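Local atomic coordinates of sensory box/response regulator (PDB entry 5YRP), a protein that belongs to the EAL-domain family of bacterial signalling proteins, a family with a modified TIM-barrel fold, and carries a bound magnesium ion. Residues A[67-77]-A[234-242]; A[96-104]-A[133-142]. All blocks are in the same frame, centred on the assembly; numbering follows the deposited sequence.

Contact 1 of 2, residues A[67-77]-A[234-242]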
loop_
_atom_site.group_PDB
_atom_site.type_symbol
_atom_site.label_atom_id
_atom_site.label_comp_id
_atom_site.label_asym_id
_atom_site.label_seq_id
_atom_site.Cartn_x
_atom_site.Cartn_y
_atom_site.Cartn_z
ATOM N N GLU A 67 4.877 -23.977 24.598
ATOM C CA GLU A 67 5.920 -24.710 23.879
ATOM C C GLU A 67 7.226 -23.921 23.816
ATOM O O GLU A 67 8.308 -24.499 23.850
ATOM C CB GLU A 67 5.432 -25.044 22.464
ATOM C CG GLU A 67 6.442 -25.741 21.558
ATOM C CD GLU A 67 6.901 -27.093 22.076
ATOM O OE1 GLU A 67 6.214 -27.686 22.936
ATOM O OE2 GLU A 67 7.954 -27.568 21.603
ATOM N N PHE A 68 7.110 -22.600 23.724
ATOM C CA PHE A 68 8.267 -21.709 23.655
ATOM C C PHE A 68 9.058 -21.739 24.964
ATOM O O PHE A 68 10.283 -21.848 24.948
ATOM C CB PHE A 68 7.800 -20.286 23.299
ATOM C CG PHE A 68 8.905 -19.259 23.210
ATOM C CD1 PHE A 68 10.171 -19.587 22.745
ATOM C CD2 PHE A 68 8.652 -17.937 23.552
ATOM C CE1 PHE A 68 11.171 -18.630 22.661
ATOM C CE2 PHE A 68 9.646 -16.975 23.467
ATOM C CZ PHE A 68 10.909 -17.323 23.021
ATOM N N SER A 69 8.358 -21.671 26.093
ATOM C CA SER A 69 9.010 -21.734 27.404
ATOM C C SER A 69 9.685 -23.090 27.655
ATOM O O SER A 69 10.690 -23.162 28.358
ATOM C CB SER A 69 8.012 -21.425 28.524
ATOM O OG SER A 69 7.008 -22.418 28.594
ATOM N N ARG A 70 9.135 -24.157 27.076
ATOM C CA ARG A 70 9.747 -25.489 27.174
ATOM C C ARG A 70 11.140 -25.505 26.558
ATOM O O ARG A 70 12.026 -26.208 27.038
ATOM C CB ARG A 70 8.882 -26.558 26.498
ATOM C CG ARG A 70 7.562 -26.839 27.198
ATOM C CD ARG A 70 6.920 -28.122 26.686
ATOM N NE ARG A 70 5.530 -28.263 27.132
ATOM C CZ ARG A 70 4.442 -28.055 26.383
ATOM N NH1 ARG A 70 4.533 -27.691 25.106
ATOM N NH2 ARG A 70 3.239 -28.222 26.919
ATOM N N TRP A 71 11.321 -24.736 25.489
ATOM C CA TRP A 71 12.631 -24.587 24.853
ATOM C C TRP A 71 13.559 -23.826 25.790
ATOM O O TRP A 71 14.707 -24.215 26.002
ATOM C CB TRP A 71 12.523 -23.834 23.522
ATOM C CG TRP A 71 11.492 -24.377 22.577
ATOM C CD1 TRP A 71 10.938 -25.621 22.594
ATOM C CD2 TRP A 71 10.908 -23.692 21.463
ATOM N NE1 TRP A 71 10.034 -25.753 21.567
ATOM C CE2 TRP A 71 9.998 -24.583 20.855
ATOM C CE3 TRP A 71 11.061 -22.412 20.920
ATOM C CZ2 TRP A 71 9.244 -24.234 19.735
ATOM C CZ3 TRP A 71 10.311 -22.064 19.807
ATOM C CH2 TRP A 71 9.412 -22.972 19.227
ATOM N N ARG A 72 13.032 -22.740 26.347
ATOM C CA ARG A 72 13.767 -21.892 27.293
ATOM C C ARG A 72 14.201 -22.690 28.517
ATOM O O ARG A 72 15.287 -22.482 29.047
ATOM C CB ARG A 72 12.911 -20.702 27.734
ATOM C CG ARG A 72 12.388 -19.837 26.593
ATOM C CD ARG A 72 11.726 -18.571 27.115
ATOM N NE ARG A 72 12.720 -17.629 27.616
ATOM C CZ ARG A 72 13.488 -16.862 26.846
ATOM N NH1 ARG A 72 13.383 -16.907 25.517
ATOM N NH2 ARG A 72 14.373 -16.047 27.409
ATOM N N ALA A 73 13.340 -23.604 28.953
ATOM C CA ALA A 73 13.651 -24.518 30.049
ATOM C C ALA A 73 14.818 -25.443 29.690
ATOM O O ALA A 73 15.709 -25.670 30.504
ATOM C CB ALA A 73 12.421 -25.334 30.421
ATOM N N ASN A 74 14.813 -25.956 28.463
ATOM C CA ASN A 74 15.906 -26.798 27.961
ATOM C C ASN A 74 17.126 -26.009 27.476
ATOM O O ASN A 74 18.050 -26.582 26.902
ATOM C CB ASN A 74 15.403 -27.700 26.834
ATOM C CG ASN A 74 14.565 -28.845 27.345
ATOM O OD1 ASN A 74 15.096 -29.888 27.724
ATOM N ND2 ASN A 74 13.247 -28.663 27.358
ATOM N N GLY A 75 17.122 -24.698 27.696
ATOM C CA GLY A 75 18.280 -23.861 27.405
ATOM C C GLY A 75 18.545 -23.626 25.931
ATOM O O GLY A 75 19.681 -23.341 25.546
ATOM N N VAL A 76 17.504 -23.738 25.109
ATOM C CA VAL A 76 17.611 -23.452 23.676
ATOM C C VAL A 76 16.620 -22.352 23.314
ATOM O O VAL A 76 15.572 -22.221 23.948
ATOM C CB VAL A 76 17.380 -24.708 22.801
ATOM C CG1 VAL A 76 18.319 -25.829 23.222
ATOM C CG2 VAL A 76 15.938 -25.188 22.868
ATOM N N GLY A 77 16.965 -21.560 22.303
ATOM C CA GLY A 77 16.151 -20.407 21.902
ATOM C C GLY A 77 15.932 -19.432 23.047
ATOM O O GLY A 77 14.882 -18.792 23.146
ATOM N N GLY A 234 7.436 -28.451 17.042
ATOM C CA GLY A 234 8.070 -27.894 18.233
ATOM C C GLY A 234 9.304 -28.672 18.654
ATOM O O GLY A 234 10.317 -28.088 19.040
ATOM N N SER A 235 9.219 -29.996 18.575
ATOM C CA SER A 235 10.339 -30.869 18.914
ATOM C C SER A 235 11.498 -30.683 17.943
ATOM O O SER A 235 12.662 -30.620 18.342
ATOM C CB SER A 235 9.892 -32.327 18.889
ATOM O OG SER A 235 9.800 -32.823 17.563
ATOM N N GLU A 236 11.162 -30.610 16.661
ATOM C CA GLU A 236 12.153 -30.417 15.609
ATOM C C GLU A 236 12.817 -29.043 15.743
ATOM O O GLU A 236 14.009 -28.891 15.481
ATOM C CB GLU A 236 11.497 -30.562 14.234
ATOM C CG GLU A 236 10.951 -31.954 13.934
ATOM C CD GLU A 236 10.164 -32.020 12.631
ATOM O OE1 GLU A 236 9.293 -31.152 12.393
ATOM O OE2 GLU A 236 10.405 -32.953 11.837
HETATM N N MSE A 237 12.030 -28.050 16.152
HETATM C CA MSE A 237 12.522 -26.688 16.359
HETATM C C MSE A 237 13.514 -26.655 17.488
HETATM O O MSE A 237 14.546 -25.997 17.378
HETATM C CB MSE A 237 11.340 -25.751 16.623
HETATM C CG MSE A 237 11.728 -24.285 16.825
HETATM SE SE MSE A 237 12.523 -23.480 15.210
HETATM C CE MSE A 237 10.894 -23.303 14.137
ATOM N N GLN A 238 13.214 -27.358 18.581
ATOM C CA GLN A 238 14.161 -27.500 19.693
ATOM C C GLN A 238 15.512 -27.927 19.157
ATOM O O GLN A 238 16.522 -27.266 19.384
ATOM C CB GLN A 238 13.695 -28.559 20.697
ATOM C CG GLN A 238 12.894 -28.038 21.872
ATOM C CD GLN A 238 12.839 -29.038 23.011
ATOM O OE1 GLN A 238 12.690 -30.240 22.786
ATOM N NE2 GLN A 238 12.967 -28.551 24.241
ATOM N N THR A 239 15.498 -29.049 18.445
ATOM C CA THR A 239 16.694 -29.630 17.847
ATOM C C THR A 239 17.429 -28.600 16.987
ATOM O O THR A 239 18.650 -28.479 17.057
ATOM C CB THR A 239 16.324 -30.876 17.018
ATOM O OG1 THR A 239 15.503 -31.746 17.813
ATOM C CG2 THR A 239 17.564 -31.638 16.568
ATOM N N LEU A 240 16.676 -27.846 16.197
ATOM C CA LEU A 240 17.247 -26.796 15.363
ATOM C C LEU A 240 17.826 -25.659 16.195
ATOM O O LEU A 240 18.892 -25.138 15.890
ATOM C CB LEU A 240 16.182 -26.251 14.411
ATOM C CG LEU A 240 16.555 -25.038 13.553
ATOM C CD1 LEU A 240 17.858 -25.245 12.797
ATOM C CD2 LEU A 240 15.426 -24.736 12.580
ATOM N N LEU A 241 17.107 -25.269 17.240
ATOM C CA LEU A 241 17.559 -24.211 18.144
ATOM C C LEU A 241 18.768 -24.637 18.965
ATOM O O LEU A 241 19.582 -23.797 19.350
ATOM C CB LEU A 241 16.429 -23.787 19.079
ATOM C CG LEU A 241 15.259 -23.065 18.410
ATOM C CD1 LEU A 241 14.108 -22.935 19.393
ATOM C CD2 LEU A 241 15.669 -21.695 17.893
ATOM N N ALA A 242 18.864 -25.936 19.244
ATOM C CA ALA A 242 20.020 -26.505 19.940
ATOM C C ALA A 242 21.284 -26.306 19.107
ATOM O O ALA A 242 22.329 -25.900 19.622
ATOM C CB ALA A 242 19.797 -27.985 20.222
#

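Contact 2 of 2, residues A[96-104]-A[133-142]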
loop_
_atom_site.group_PDB
_atom_site.type_symbol
_atom_site.label_atom_id
_atom_site.label_comp_id
_atom_site.label_asym_id
_atom_site.label_seq_id
_atom_site.Cartn_x
_atom_site.Cartn_y
_atom_site.Cartn_z
ATOM N N PHE A 96 -7.692 -8.099 26.133
ATOM C CA PHE A 96 -6.718 -8.767 25.264
ATOM C C PHE A 96 -5.284 -8.441 25.668
ATOM O O PHE A 96 -4.473 -9.338 25.875
ATOM C CB PHE A 96 -6.935 -8.387 23.796
ATOM C CG PHE A 96 -5.837 -8.862 22.879
ATOM C CD1 PHE A 96 -5.862 -10.148 22.350
ATOM C CD2 PHE A 96 -4.773 -8.029 22.556
ATOM C CE1 PHE A 96 -4.848 -10.588 21.513
ATOM C CE2 PHE A 96 -3.757 -8.466 21.722
ATOM C CZ PHE A 96 -3.794 -9.746 21.199
ATOM N N VAL A 97 -4.981 -7.152 25.783
ATOM C CA VAL A 97 -3.626 -6.704 26.133
ATOM C C VAL A 97 -3.203 -7.267 27.492
ATOM O O VAL A 97 -2.080 -7.747 27.657
ATOM C CB VAL A 97 -3.518 -5.161 26.156
ATOM C CG1 VAL A 97 -2.134 -4.716 26.619
ATOM C CG2 VAL A 97 -3.814 -4.581 24.781
ATOM N N GLU A 98 -4.114 -7.197 28.456
ATOM C CA GLU A 98 -3.892 -7.746 29.794
ATOM C C GLU A 98 -3.785 -9.276 29.776
ATOM O O GLU A 98 -3.030 -9.855 30.558
ATOM C CB GLU A 98 -5.023 -7.313 30.732
ATOM C CG GLU A 98 -5.120 -5.806 30.939
ATOM C CD GLU A 98 -6.280 -5.394 31.833
ATOM O OE1 GLU A 98 -7.119 -6.256 32.175
ATOM O OE2 GLU A 98 -6.359 -4.200 32.194
ATOM N N SER A 99 -4.544 -9.916 28.887
ATOM C CA SER A 99 -4.527 -11.377 28.732
ATOM C C SER A 99 -3.171 -11.889 28.255
ATOM O O SER A 99 -2.664 -12.884 28.773
ATOM C CB SER A 99 -5.618 -11.837 27.754
ATOM O OG SER A 99 -5.460 -13.205 27.407
ATOM N N VAL A 100 -2.596 -11.204 27.270
ATOM C CA VAL A 100 -1.282 -11.563 26.730
ATOM C C VAL A 100 -0.234 -11.512 27.841
ATOM O O VAL A 100 0.575 -12.431 27.977
ATOM C CB VAL A 100 -0.857 -10.628 25.571
ATOM C CG1 VAL A 100 0.565 -10.932 25.111
ATOM C CG2 VAL A 100 -1.814 -10.760 24.392
ATOM N N ALA A 101 -0.260 -10.439 28.630
ATOM C CA ALA A 101 0.616 -10.303 29.795
ATOM C C ALA A 101 0.428 -11.481 30.740
ATOM O O ALA A 101 1.395 -12.035 31.259
ATOM C CB ALA A 101 0.333 -9.000 30.518
ATOM N N GLY A 102 -0.831 -11.856 30.944
ATOM C CA GLY A 102 -1.188 -13.013 31.768
ATOM C C GLY A 102 -0.655 -14.338 31.255
ATOM O O GLY A 102 -0.346 -15.230 32.045
ATOM N N ILE A 103 -0.563 -14.473 29.934
ATOM C CA ILE A 103 0.032 -15.658 29.317
ATOM C C ILE A 103 1.533 -15.710 29.617
ATOM O O ILE A 103 2.057 -16.752 30.002
ATOM C CB ILE A 103 -0.184 -15.695 27.782
ATOM C CG1 ILE A 103 -1.677 -15.673 27.416
ATOM C CG2 ILE A 103 0.481 -16.921 27.166
ATOM C CD1 ILE A 103 -2.509 -16.801 27.990
HETATM N N MSE A 104 2.214 -14.580 29.455
HETATM C CA MSE A 104 3.673 -14.530 29.586
HETATM C C MSE A 104 4.136 -14.590 31.014
HETATM O O MSE A 104 5.212 -15.121 31.301
HETATM C CB MSE A 104 4.175 -13.252 28.943
HETATM C CG MSE A 104 3.952 -13.320 27.439
HETATM SE SE MSE A 104 4.791 -11.757 26.592
HETATM C CE MSE A 104 6.668 -12.315 26.790
ATOM N N THR A 133 -3.804 -0.078 22.010
ATOM C CA THR A 133 -3.521 -1.505 22.179
ATOM C C THR A 133 -2.023 -1.778 22.044
ATOM O O THR A 133 -1.430 -2.449 22.891
ATOM C CB THR A 133 -4.293 -2.354 21.148
ATOM O OG1 THR A 133 -5.698 -2.094 21.266
ATOM C CG2 THR A 133 -4.029 -3.847 21.351
ATOM N N LEU A 134 -1.425 -1.257 20.976
ATOM C CA LEU A 134 0.022 -1.361 20.777
ATOM C C LEU A 134 0.756 -0.754 21.960
ATOM O O LEU A 134 1.657 -1.373 22.523
ATOM C CB LEU A 134 0.462 -0.641 19.501
ATOM C CG LEU A 134 -0.148 -1.068 18.164
ATOM C CD1 LEU A 134 0.549 -0.335 17.027
ATOM C CD2 LEU A 134 -0.058 -2.570 17.955
ATOM N N THR A 135 0.353 0.459 22.328
ATOM C CA THR A 135 0.946 1.174 23.460
ATOM C C THR A 135 0.895 0.329 24.731
ATOM O O THR A 135 1.863 0.277 25.492
ATOM C CB THR A 135 0.233 2.521 23.702
ATOM O OG1 THR A 135 0.173 3.257 22.474
ATOM C CG2 THR A 135 0.970 3.354 24.759
ATOM N N GLY A 136 -0.235 -0.336 24.950
ATOM C CA GLY A 136 -0.384 -1.257 26.073
ATOM C C GLY A 136 0.539 -2.459 25.960
ATOM O O GLY A 136 1.170 -2.866 26.941
ATOM N N LEU A 137 0.622 -3.017 24.754
ATOM C CA LEU A 137 1.444 -4.200 24.488
ATOM C C LEU A 137 2.940 -3.951 24.641
ATOM O O LEU A 137 3.667 -4.825 25.113
ATOM C CB LEU A 137 1.163 -4.740 23.086
ATOM C CG LEU A 137 -0.105 -5.583 22.946
ATOM C CD1 LEU A 137 -0.446 -5.794 21.478
ATOM C CD2 LEU A 137 0.039 -6.920 23.662
ATOM N N HIS A 138 3.398 -2.773 24.230
ATOM C CA HIS A 138 4.800 -2.389 24.402
ATOM C C HIS A 138 5.183 -2.278 25.880
ATOM O O HIS A 138 6.316 -2.586 26.254
ATOM C CB HIS A 138 5.102 -1.076 23.675
ATOM C CG HIS A 138 5.333 -1.246 22.207
ATOM N ND1 HIS A 138 4.302 -1.289 21.295
ATOM C CD2 HIS A 138 6.473 -1.397 21.495
ATOM C CE1 HIS A 138 4.797 -1.455 20.082
ATOM N NE2 HIS A 138 6.112 -1.520 20.176
ATOM N N ASN A 139 4.233 -1.853 26.712
ATOM C CA ASN A 139 4.444 -1.757 28.162
ATOM C C ASN A 139 4.535 -3.118 28.851
ATOM O O ASN A 139 5.211 -3.261 29.868
ATOM C CB ASN A 139 3.339 -0.926 28.806
ATOM C CG ASN A 139 3.324 0.505 28.307
ATOM O OD1 ASN A 139 4.013 0.848 27.342
ATOM N ND2 ASN A 139 2.535 1.350 28.962
ATOM N N VAL A 140 3.837 -4.104 28.297
ATOM C CA VAL A 140 3.958 -5.500 28.739
ATOM C C VAL A 140 5.301 -6.107 28.303
ATOM O O VAL A 140 5.844 -6.988 28.972
ATOM C CB VAL A 140 2.795 -6.356 28.188
ATOM C CG1 VAL A 140 2.973 -7.832 28.530
ATOM C CG2 VAL A 140 1.467 -5.855 28.736
ATOM N N GLY A 141 5.835 -5.616 27.191
ATOM C CA GLY A 141 7.067 -6.147 26.600
ATOM C C GLY A 141 6.757 -7.079 25.443
ATOM O O GLY A 141 7.381 -8.129 25.294
ATOM N N VAL A 142 5.784 -6.680 24.626
ATOM C CA VAL A 142 5.329 -7.462 23.484
ATOM C C VAL A 142 5.543 -6.645 22.217
ATOM O O VAL A 142 5.016 -5.541 22.085
ATOM C CB VAL A 142 3.834 -7.816 23.605
ATOM C CG1 VAL A 142 3.397 -8.723 22.464
ATOM C CG2 VAL A 142 3.550 -8.485 24.940
#

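Contact 1 of 2, residues A[67-77]-A[234-242]
Trp-71 enters the groove between Gly-234, Met-237, Gln-238 and Leu-241 as a knob into a hole, joining helix 52-73 to the last helix of the EAL-domain barrel. The two short helical segments run at 35° to each other. A first torsion with CG anti to the carbonyl carbon (chi1 -51°) directs the indole toward helix 234-243. One face of its six-membered ring receives CG of Met-237, modelled as selenomethionine, in a CH-pi contact 4.0 Å from the ring centroid. Leu-241 CD1 comes in obliquely on the Met-237 side, near CE3. Glu-67 O and Phe-68 CA lie over the opposite face of the indole, offset toward its rim. The extended side chain of Gln-238 lies obliquely across the indole, ring and amide planes 37° apart. Tyr-10 of strand 7-15 meets the indole edge-to-face, and the ring thus also touches the barrel wall.

The two carboxylate oxygens of Glu-67 take separate partners. Trp-71 NE1 donates to Glu-67 OE2 (2.8 Å) from above the carboxylate plane, and Glu-67 OE1 forms a salt bridge with Arg-70 NH1 (2.7 Å). The chain of Glu-67, bent at chi2, brings OE2 to 3.4 Å from CA of Gly-234. The negative charge thus sits near the start of helix 234-243, where the helix dipole would be expected to favour it.

A Schellman motif with Gly-75 at C-prime ends helix 52-73 and sets Val-76 CB 4.0 Å from Leu-241 CB. At the same turn, Arg-70 O accepts both Asn-74 N and Asn-74 ND2 from opposite faces of its carbonyl plane, the side-chain bond measuring 2.8 Å.

Contact 2 of 2, residues A[96-104]-A[133-142]
With chi1 of Val-97 at 176°, CG1 lies anti to the backbone N and CG2 anti to the carbonyl carbon, which sends CG1 to the backbone of Gly-136 and Leu-137 and CG2 to Thr-133. Val-97 CG1 comes 3.7 Å from N of Leu-137; Val-97 CG2 meets Thr-133 CG2 at 3.5 Å. Val-97 is thereby a knob in a hole formed by Thr-133, Gly-136, Leu-137 and Val-140. The absence of a side chain at Gly-136 lets the valine approach the main chain directly.

Val-140 adopts the same rotamer (chi1 175°) and returns the contact one turn further on, its CG1 lying 3.5 Å from CB of Ala-101. Small residues on both sides suit the close, nearly parallel packing, with short-segment axes 9.4 Å apart and inclined by 19°. This is the pairing of consecutive outer helices in a TIM-type barrel, here separated in sequence by strand 114-119.

Toward the sheet, Leu-137 CD1 approaches the edge of the Phe-96 ring, 4.3 Å from Phe-96 CE2, while its CD2 faces CB of Val-100. A Schellman motif with Gly-141 at C-prime then turns the chain into Val-142, whose CG2 is 3.9 Å from both Val-100 CG1 and the selenium of Met-104, a selenomethionine. Leu-116 of strand 114-119 backs both Leu-137 and Val-142.

Side chain meets side chain through hydrocarbon and selenium alone. The cohesion of the interface therefore rests on dispersion, the burial of hydrocarbon and the fit of branched methyls, rather than on directional bonds.

Overall arrangement
Both contacts pack neighbouring outer helices of one barrel with the same general direction, more closely aligned in contact 2, and both are partly buried, but their chemistry differs. Contact 1 brings together helices distant in sequence, the early helix 52-73 and the terminal helix 234-243, and combines an aromatic knob with charged and amide groups beside exposed residues. Contact 2, nested within the loop that contact 1 closes, pairs successive helices through aliphatic groups; none of its touching residues is fully exposed. Their centres are 23 Å apart and they do not touch, yet helix 52-73 links them: it supplies one side of contact 1, and its Leu-61 packs on Val-100 of contact 2. Leu-109 likewise touches Phe-68 and Met-104.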